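Local coordinates for protein malate synthase (Haloferax volcanii, PDB 3OYZ) that catalyses the magnesium-dependent Claisen condensation of acetyl-CoA with glyoxylate to malyl-CoA, which is then hydrolysed to malate and CoA, in the glyoxylate cycle, at residues A[247-252]-A[269-274]. Numbering follows the deposited sequence.
Sequences DNQAKG and TSPLPP. With K (potassium ion), chain F.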
ATOM      1  N   ASP A 247      -6.297  11.179  10.124  1.00 37.53           N
ATOM      2  CA  ASP A 247      -5.932  10.252   9.042  1.00 39.58           C
ATOM      3  C   ASP A 247      -5.156   9.009   9.555  1.00 36.71           C
ATOM      4  O   ASP A 247      -5.513   7.892   9.216  1.00 37.03           O
ATOM      5  CB  ASP A 247      -5.084  11.006   8.027  1.00 40.33           C
ATOM      6  CG  ASP A 247      -5.071  10.316   6.672  1.00 52.53           C
ATOM      7  OD1 ASP A 247      -6.094  10.400   5.965  1.00 62.22           O
ATOM      8  OD2 ASP A 247      -4.084   9.654   6.289  1.00 54.84           O
ATOM      9  N   ASN A 248      -4.168   9.191  10.433  1.00 35.60           N
ATOM     10  CA  ASN A 248      -3.468   8.099  11.125  1.00 33.93           C
ATOM     11  C   ASN A 248      -4.357   7.152  11.887  1.00 33.03           C
ATOM     12  O   ASN A 248      -4.231   5.948  11.696  1.00 32.30           O
ATOM     13  CB  ASN A 248      -2.405   8.580  12.131  1.00 32.88           C
ATOM     14  CG  ASN A 248      -1.320   9.366  11.476  1.00 32.57           C
ATOM     15  OD1 ASN A 248      -1.133   9.336  10.228  1.00 35.12           O
ATOM     16  ND2 ASN A 248      -0.575  10.086  12.306  1.00 34.23           N
ATOM     17  N   GLN A 249      -5.297   7.673  12.669  1.00 31.18           N
ATOM     18  CA  GLN A 249      -6.154   6.878  13.541  1.00 32.34           C
ATOM     19  C   GLN A 249      -7.006   5.983  12.629  1.00 31.66           C
ATOM     20  O   GLN A 249      -7.387   4.872  13.026  1.00 34.45           O
ATOM     21  CB  GLN A 249      -7.013   7.816  14.431  1.00 33.98           C
ATOM     22  CG  GLN A 249      -6.155   8.505  15.549  1.00 33.48           C
ATOM     23  CD  GLN A 249      -6.753   9.850  16.047  1.00 35.65           C
ATOM     24  OE1 GLN A 249      -7.915  10.146  15.782  1.00 40.23           O
ATOM     25  NE2 GLN A 249      -5.970  10.633  16.752  1.00 39.16           N
ATOM     26  N   ALA A 250      -7.332   6.440  11.438  1.00 31.87           N
ATOM     27  CA  ALA A 250      -8.143   5.571  10.551  1.00 34.45           C
ATOM     28  C   ALA A 250      -7.330   4.420   9.932  1.00 35.06           C
ATOM     29  O   ALA A 250      -7.928   3.508   9.351  1.00 35.20           O
ATOM     30  CB  ALA A 250      -8.830   6.356   9.450  1.00 36.07           C
ATOM     31  N   LYS A 251      -6.004   4.463  10.091  1.00 33.98           N
ATOM     32  CA  LYS A 251      -5.085   3.386   9.675  0.50 34.42           C
ATOM     33  C   LYS A 251      -4.722   2.530  10.887  1.00 34.18           C
ATOM     34  O   LYS A 251      -4.002   1.552  10.761  1.00 35.13           O
ATOM     35  CB  LYS A 251      -3.781   3.968   9.096  0.50 34.01           C
ATOM     36  CG  LYS A 251      -3.979   4.890   7.876  0.50 37.06           C
ATOM     37  CD  LYS A 251      -2.662   5.420   7.335  0.50 35.76           C
ATOM     38  CE  LYS A 251      -2.757   5.943   5.907  0.50 35.87           C
ATOM     39  NZ  LYS A 251      -4.060   6.485   5.442  0.50 33.72           N
ATOM     40  N   GLY A 252      -5.195   2.892  12.082  1.00 33.28           N
ATOM     41  CA  GLY A 252      -4.831   2.138  13.287  1.00 33.03           C
ATOM     42  C   GLY A 252      -3.492   2.588  13.874  1.00 31.31           C
ATOM     43  O   GLY A 252      -2.875   1.910  14.695  1.00 31.95           O
ATOM     44  N   THR A 269      -4.900  14.817  23.275  1.00 39.11           N
ATOM     45  CA  THR A 269      -6.356  15.000  23.280  1.00 43.35           C
ATOM     46  C   THR A 269      -7.020  14.427  22.050  1.00 42.34           C
ATOM     47  O   THR A 269      -8.130  13.907  22.106  1.00 44.56           O
ATOM     48  CB  THR A 269      -6.732  16.530  23.171  1.00 44.38           C
ATOM     49  OG1 THR A 269      -5.813  17.317  23.930  1.00 52.16           O
ATOM     50  CG2 THR A 269      -8.117  16.776  23.660  1.00 49.74           C
ATOM     51  N   SER A 270      -6.346  14.541  20.916  1.00 44.03           N
ATOM     52  CA  SER A 270      -6.948  14.120  19.662  1.00 45.21           C
ATOM     53  C   SER A 270      -7.579  12.721  19.622  1.00 44.05           C
ATOM     54  O   SER A 270      -8.675  12.626  19.093  1.00 44.36           O
ATOM     55  CB  SER A 270      -5.969  14.246  18.495  1.00 44.58           C
ATOM     56  OG  SER A 270      -6.465  13.404  17.452  1.00 51.73           O
ATOM     57  N   PRO A 271      -6.949  11.653  20.157  1.00 43.70           N
ATOM     58  CA  PRO A 271      -7.659  10.392  19.935  1.00 44.25           C
ATOM     59  C   PRO A 271      -8.690  10.019  21.000  1.00 46.01           C
ATOM     60  O   PRO A 271      -9.339   8.981  20.881  1.00 45.41           O
ATOM     61  CB  PRO A 271      -6.522   9.357  20.012  1.00 46.80           C
ATOM     62  CG  PRO A 271      -5.535   9.970  20.983  1.00 43.51           C
ATOM     63  CD  PRO A 271      -5.539  11.403  20.525  1.00 45.19           C
ATOM     64  N   LEU A 272      -8.797  10.842  22.041  1.00 46.77           N
ATOM     65  CA  LEU A 272      -9.842  10.762  23.054  1.00 48.55           C
ATOM     66  C   LEU A 272     -11.209  11.029  22.427  1.00 48.11           C
ATOM     67  O   LEU A 272     -11.389  11.950  21.641  1.00 48.47           O
ATOM     68  CB  LEU A 272      -9.510  11.698  24.221  1.00 46.79           C
ATOM     69  CG  LEU A 272      -8.186  11.408  24.946  1.00 48.15           C
ATOM     70  CD1 LEU A 272      -8.011  12.357  26.100  1.00 49.55           C
ATOM     71  CD2 LEU A 272      -7.986   9.982  25.445  1.00 52.20           C
ATOM     72  N   PRO A 273     -12.196  10.182  22.713  1.00 50.13           N
ATOM     73  CA  PRO A 273     -13.485  10.489  22.101  1.00 51.25           C
ATOM     74  C   PRO A 273     -14.120  11.798  22.627  1.00 53.40           C
ATOM     75  O   PRO A 273     -13.743  12.291  23.683  1.00 51.80           O
ATOM     76  CB  PRO A 273     -14.324   9.242  22.402  1.00 51.96           C
ATOM     77  CG  PRO A 273     -13.641   8.530  23.533  1.00 50.05           C
ATOM     78  CD  PRO A 273     -12.221   9.006  23.607  1.00 50.72           C
ATOM     79  N   PRO A 274     -15.039  12.423  21.881  1.00 55.64           N
ATOM     80  CA  PRO A 274     -15.546  13.705  22.365  1.00 57.66           C
ATOM     81  C   PRO A 274     -16.477  13.668  23.609  1.00 59.57           C
ATOM     82  O   PRO A 274     -17.051  12.623  23.979  1.00 57.34           O
ATOM     83  CB  PRO A 274     -16.285  14.263  21.135  1.00 58.54           C
ATOM     84  CG  PRO A 274     -15.720  13.468  19.951  1.00 58.54           C
ATOM     85  CD  PRO A 274     -15.623  12.103  20.568  1.00 56.54           C
TER
HETATM   86  K     K F 602      -2.161  -0.933  14.416  1.00 37.10           K
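Gln-249 and Ser-270 make the one polar link across this small buried contact: Gln-249 NE2 donates to Ser-270 OG at 2.9 Å, with an N-H...O angle of 161°. The hydroxyl lies almost in the plane of the amide, so an N-H of the NH2 group aims nearly straight at it. Gln-249 reaches that far because its CG stands anti to the carbonyl carbon (chi1 -73°) and the chain runs on extended (chi2 155°).

Van der Waals contact is added by Pro-271, which the glutamine side chain crosses at about a right angle; Pro-271 CB is 3.5 Å from Gln-249 NE2. Pro-271 also packs against Met-200 of a neighbouring subunit.

In the TIM barrel, this joins the C-terminal end of helix 238-249 to the turn leaving helix 261-269, two helices separated in sequence by strand 255-258. That turn, from Thr-269 to Leu-272, is type I and closed by Leu-272 N to Thr-269 O. Helix 238-249 ends in a Schellman motif at Gly-252, whose positive phi turns the chain away.

Charge and metal contacts lie close to the same helix end. Asp-247 OD2 forms a salt bridge with Arg-213. Gly-252 O binds a potassium ion at 2.9 Å, sharing it with the hydroxyls of Ser-217 and Ser-221 of the same chain and with Met-197 O of the neighbouring subunit.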